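Local coordinates for envelope glycoprotein (Bourbon virus, PDB 5ZKX) that probably drives fusion of the viral envelope with the host membrane, as in the related baculovirus gp64, at residues 203-211 with 232-243. Sequence-based numbering, arbitrary orientation.
Sequences TKFIPCFKE and EKFHCKDGDNFF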
# COMPACT_ATOMS: atom_id res chain seq x y z
N THR A 203 26.70 17.39 0.97
CA THR A 203 27.57 16.22 0.86
C THR A 203 27.37 15.34 2.08
O THR A 203 27.42 15.82 3.22
CB THR A 203 29.03 16.65 0.74
OG1 THR A 203 29.15 17.64 -0.28
CG2 THR A 203 29.90 15.45 0.38
N LYS A 204 27.14 14.05 1.85
CA LYS A 204 26.94 13.13 2.96
C LYS A 204 27.30 11.73 2.50
O LYS A 204 27.45 11.46 1.31
CB LYS A 204 25.50 13.19 3.48
CG LYS A 204 24.46 12.64 2.52
CD LYS A 204 23.06 12.74 3.11
CE LYS A 204 22.95 11.95 4.40
NZ LYS A 204 21.56 11.97 4.95
N PHE A 205 27.45 10.84 3.48
CA PHE A 205 27.66 9.41 3.24
C PHE A 205 26.36 8.68 3.49
O PHE A 205 25.71 8.90 4.52
CB PHE A 205 28.75 8.84 4.16
CG PHE A 205 30.09 9.51 4.00
CD1 PHE A 205 30.41 10.64 4.74
CD2 PHE A 205 31.04 8.99 3.14
CE1 PHE A 205 31.64 11.25 4.60
CE2 PHE A 205 32.27 9.59 3.00
CZ PHE A 205 32.57 10.72 3.73
N ILE A 206 25.97 7.81 2.57
CA ILE A 206 24.79 6.98 2.77
C ILE A 206 25.23 5.53 2.91
O ILE A 206 26.16 5.09 2.20
CB ILE A 206 23.76 7.17 1.65
CG1 ILE A 206 24.31 6.68 0.31
CG2 ILE A 206 23.33 8.63 1.56
CD1 ILE A 206 23.26 6.52 -0.75
N PRO A 207 24.63 4.75 3.80
CA PRO A 207 25.02 3.34 3.94
C PRO A 207 24.40 2.48 2.85
O PRO A 207 23.25 2.67 2.46
CB PRO A 207 24.49 2.97 5.33
CG PRO A 207 23.32 3.88 5.53
CD PRO A 207 23.68 5.17 4.84
N CYS A 208 25.18 1.52 2.36
CA CYS A 208 24.74 0.65 1.29
C CYS A 208 25.27 -0.76 1.52
O CYS A 208 26.17 -0.98 2.34
CB CYS A 208 25.21 1.15 -0.09
SG CYS A 208 24.70 2.84 -0.51
N PHE A 209 24.70 -1.71 0.79
CA PHE A 209 25.18 -3.09 0.75
C PHE A 209 25.51 -3.44 -0.69
O PHE A 209 24.63 -3.39 -1.56
CB PHE A 209 24.14 -4.05 1.32
CG PHE A 209 23.95 -3.93 2.81
CD1 PHE A 209 24.85 -4.51 3.68
CD2 PHE A 209 22.88 -3.23 3.33
CE1 PHE A 209 24.69 -4.40 5.04
CE2 PHE A 209 22.71 -3.11 4.69
CZ PHE A 209 23.62 -3.69 5.55
N LYS A 210 26.77 -3.78 -0.94
CA LYS A 210 27.24 -4.07 -2.29
C LYS A 210 27.06 -5.56 -2.57
O LYS A 210 27.62 -6.40 -1.87
CB LYS A 210 28.71 -3.68 -2.43
CG LYS A 210 29.32 -3.96 -3.79
CD LYS A 210 30.78 -3.54 -3.79
CE LYS A 210 31.28 -3.26 -5.20
NZ LYS A 210 32.47 -2.36 -5.19
N GLU A 211 26.29 -5.88 -3.61
CA GLU A 211 25.98 -7.27 -3.92
C GLU A 211 26.38 -7.64 -5.35
O GLU A 211 27.54 -7.52 -5.73
CB GLU A 211 24.49 -7.54 -3.71
CG GLU A 211 23.99 -8.87 -4.25
CD GLU A 211 24.17 -10.01 -3.26
OE1 GLU A 211 25.32 -10.39 -2.98
OE2 GLU A 211 23.15 -10.53 -2.76
N GLU A 232 27.98 -4.73 -8.43
CA GLU A 232 26.95 -5.02 -9.43
C GLU A 232 25.61 -4.44 -9.00
O GLU A 232 24.89 -3.85 -9.81
CB GLU A 232 26.83 -6.52 -9.67
CG GLU A 232 26.01 -6.90 -10.89
CD GLU A 232 25.83 -8.40 -11.03
OE1 GLU A 232 25.88 -9.11 -10.01
OE2 GLU A 232 25.63 -8.88 -12.17
N LYS A 233 25.28 -4.61 -7.72
CA LYS A 233 24.03 -4.10 -7.16
C LYS A 233 24.33 -3.42 -5.83
O LYS A 233 25.04 -3.97 -4.99
CB LYS A 233 23.02 -5.23 -6.95
CG LYS A 233 22.59 -5.94 -8.22
CD LYS A 233 21.47 -5.19 -8.94
CE LYS A 233 20.96 -5.98 -10.13
NZ LYS A 233 19.77 -5.33 -10.76
N PHE A 234 23.80 -2.21 -5.66
CA PHE A 234 23.92 -1.46 -4.41
C PHE A 234 22.53 -1.20 -3.87
O PHE A 234 21.69 -0.61 -4.56
CB PHE A 234 24.67 -0.14 -4.62
CG PHE A 234 26.07 -0.31 -5.14
CD1 PHE A 234 27.15 -0.34 -4.27
CD2 PHE A 234 26.32 -0.41 -6.50
CE1 PHE A 234 28.44 -0.49 -4.74
CE2 PHE A 234 27.61 -0.55 -6.98
CZ PHE A 234 28.67 -0.59 -6.10
N HIS A 235 22.28 -1.63 -2.63
CA HIS A 235 21.00 -1.42 -1.96
C HIS A 235 21.24 -0.48 -0.79
O HIS A 235 21.87 -0.86 0.20
CB HIS A 235 20.41 -2.75 -1.50
CG HIS A 235 20.26 -3.75 -2.60
ND1 HIS A 235 19.22 -3.72 -3.51
CD2 HIS A 235 21.04 -4.81 -2.96
CE1 HIS A 235 19.36 -4.71 -4.37
NE2 HIS A 235 20.45 -5.39 -4.06
N CYS A 236 20.75 0.74 -0.91
CA CYS A 236 21.16 1.83 -0.03
C CYS A 236 20.02 2.27 0.87
O CYS A 236 18.88 1.80 0.78
CB CYS A 236 21.69 3.01 -0.85
SG CYS A 236 23.15 2.60 -1.81
N LYS A 237 20.35 3.20 1.76
CA LYS A 237 19.42 3.76 2.72
C LYS A 237 19.85 5.18 3.03
O LYS A 237 21.05 5.47 3.10
CB LYS A 237 19.38 2.91 4.01
CG LYS A 237 18.79 3.61 5.22
CD LYS A 237 18.69 2.66 6.40
CE LYS A 237 18.95 3.36 7.72
NZ LYS A 237 18.44 4.76 7.73
N ASP A 238 18.88 6.08 3.17
CA ASP A 238 19.16 7.45 3.59
C ASP A 238 17.97 7.91 4.43
O ASP A 238 16.94 8.32 3.88
CB ASP A 238 19.39 8.37 2.41
CG ASP A 238 19.64 9.80 2.83
OD1 ASP A 238 20.11 10.01 3.96
OD2 ASP A 238 19.35 10.72 2.04
N GLY A 239 18.12 7.84 5.74
CA GLY A 239 17.01 8.18 6.61
C GLY A 239 15.89 7.18 6.42
O GLY A 239 16.05 5.98 6.69
N ASP A 240 14.75 7.66 5.95
CA ASP A 240 13.61 6.80 5.65
C ASP A 240 13.48 6.50 4.17
O ASP A 240 12.45 5.97 3.74
CB ASP A 240 12.32 7.43 6.19
CG ASP A 240 12.15 8.87 5.74
OD1 ASP A 240 13.02 9.38 5.01
OD2 ASP A 240 11.13 9.49 6.12
N ASN A 241 14.50 6.82 3.37
CA ASN A 241 14.54 6.53 1.95
C ASN A 241 15.36 5.27 1.70
O ASN A 241 16.46 5.13 2.24
CB ASN A 241 15.14 7.69 1.16
CG ASN A 241 14.21 8.87 1.04
OD1 ASN A 241 13.02 8.78 1.34
ND2 ASN A 241 14.74 10.00 0.58
N PHE A 242 14.83 4.37 0.88
CA PHE A 242 15.50 3.13 0.54
C PHE A 242 15.42 2.93 -0.96
O PHE A 242 14.33 3.01 -1.54
CB PHE A 242 14.88 1.94 1.28
CG PHE A 242 14.89 2.09 2.77
CD1 PHE A 242 13.90 2.84 3.40
CD2 PHE A 242 15.88 1.51 3.54
CE1 PHE A 242 13.90 2.99 4.77
CE2 PHE A 242 15.87 1.65 4.90
CZ PHE A 242 14.89 2.40 5.52
N PHE A 243 16.56 2.66 -1.59
CA PHE A 243 16.63 2.69 -3.04
C PHE A 243 17.84 1.90 -3.52
O PHE A 243 18.84 1.78 -2.81
CB PHE A 243 16.71 4.13 -3.56
CG PHE A 243 17.82 4.94 -2.94
CD1 PHE A 243 17.64 5.56 -1.71
CD2 PHE A 243 19.03 5.08 -3.58
CE1 PHE A 243 18.66 6.30 -1.14
CE2 PHE A 243 20.05 5.82 -3.01
CZ PHE A 243 19.86 6.43 -1.79
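Cys208 and Cys236 face each other across two neighbouring antiparallel strands, 200-210 and 234-238, and join them through a cross-strand disulfide, a worked example of how a covalent link sits within an antiparallel ladder. Theirs is a non-hydrogen-bonded pair, its CA atoms only 4.0 Å apart, and in both residues SG lies beside the backbone N (chi1 -57° and -62°), which brings the sulfurs together.

Backbone bonds flank the link. Phe209 and His235 form a hydrogen-bonded pair with two N-H...O bonds; beyond them Glu211 N reaches Lys233 O at 2.7 Å, almost straight. On the other side, the bond from Lys237 N to Pro207 O is weak.

Apolar packing shares the disulfide's face. Ile206 CD1 rests 3.6 Å from Phe243 CZ and also touches Cys236 CB, which itself lies over one face of the Phe243 ring, toward its rim. Farther along, the extended chain of Lys210 runs alongside Phe234, its CG 3.7 Å from ring atom CE1. On the opposite face, Phe209 meets Tyr296 of a second subunit edge-to-face, so this face packs against a neighbouring subunit.

Polar contacts close the end near the type II' turn from Asp238 to Asn241. A salt bridge from Lys34 and a hydrogen bond with the Tyr258 hydroxyl hold Asp238 OD2, while Lys204, bent at chi3 (-61°), forms a second salt bridge, bringing NZ to the syn side of Asp238 OD1 at 2.6 Å.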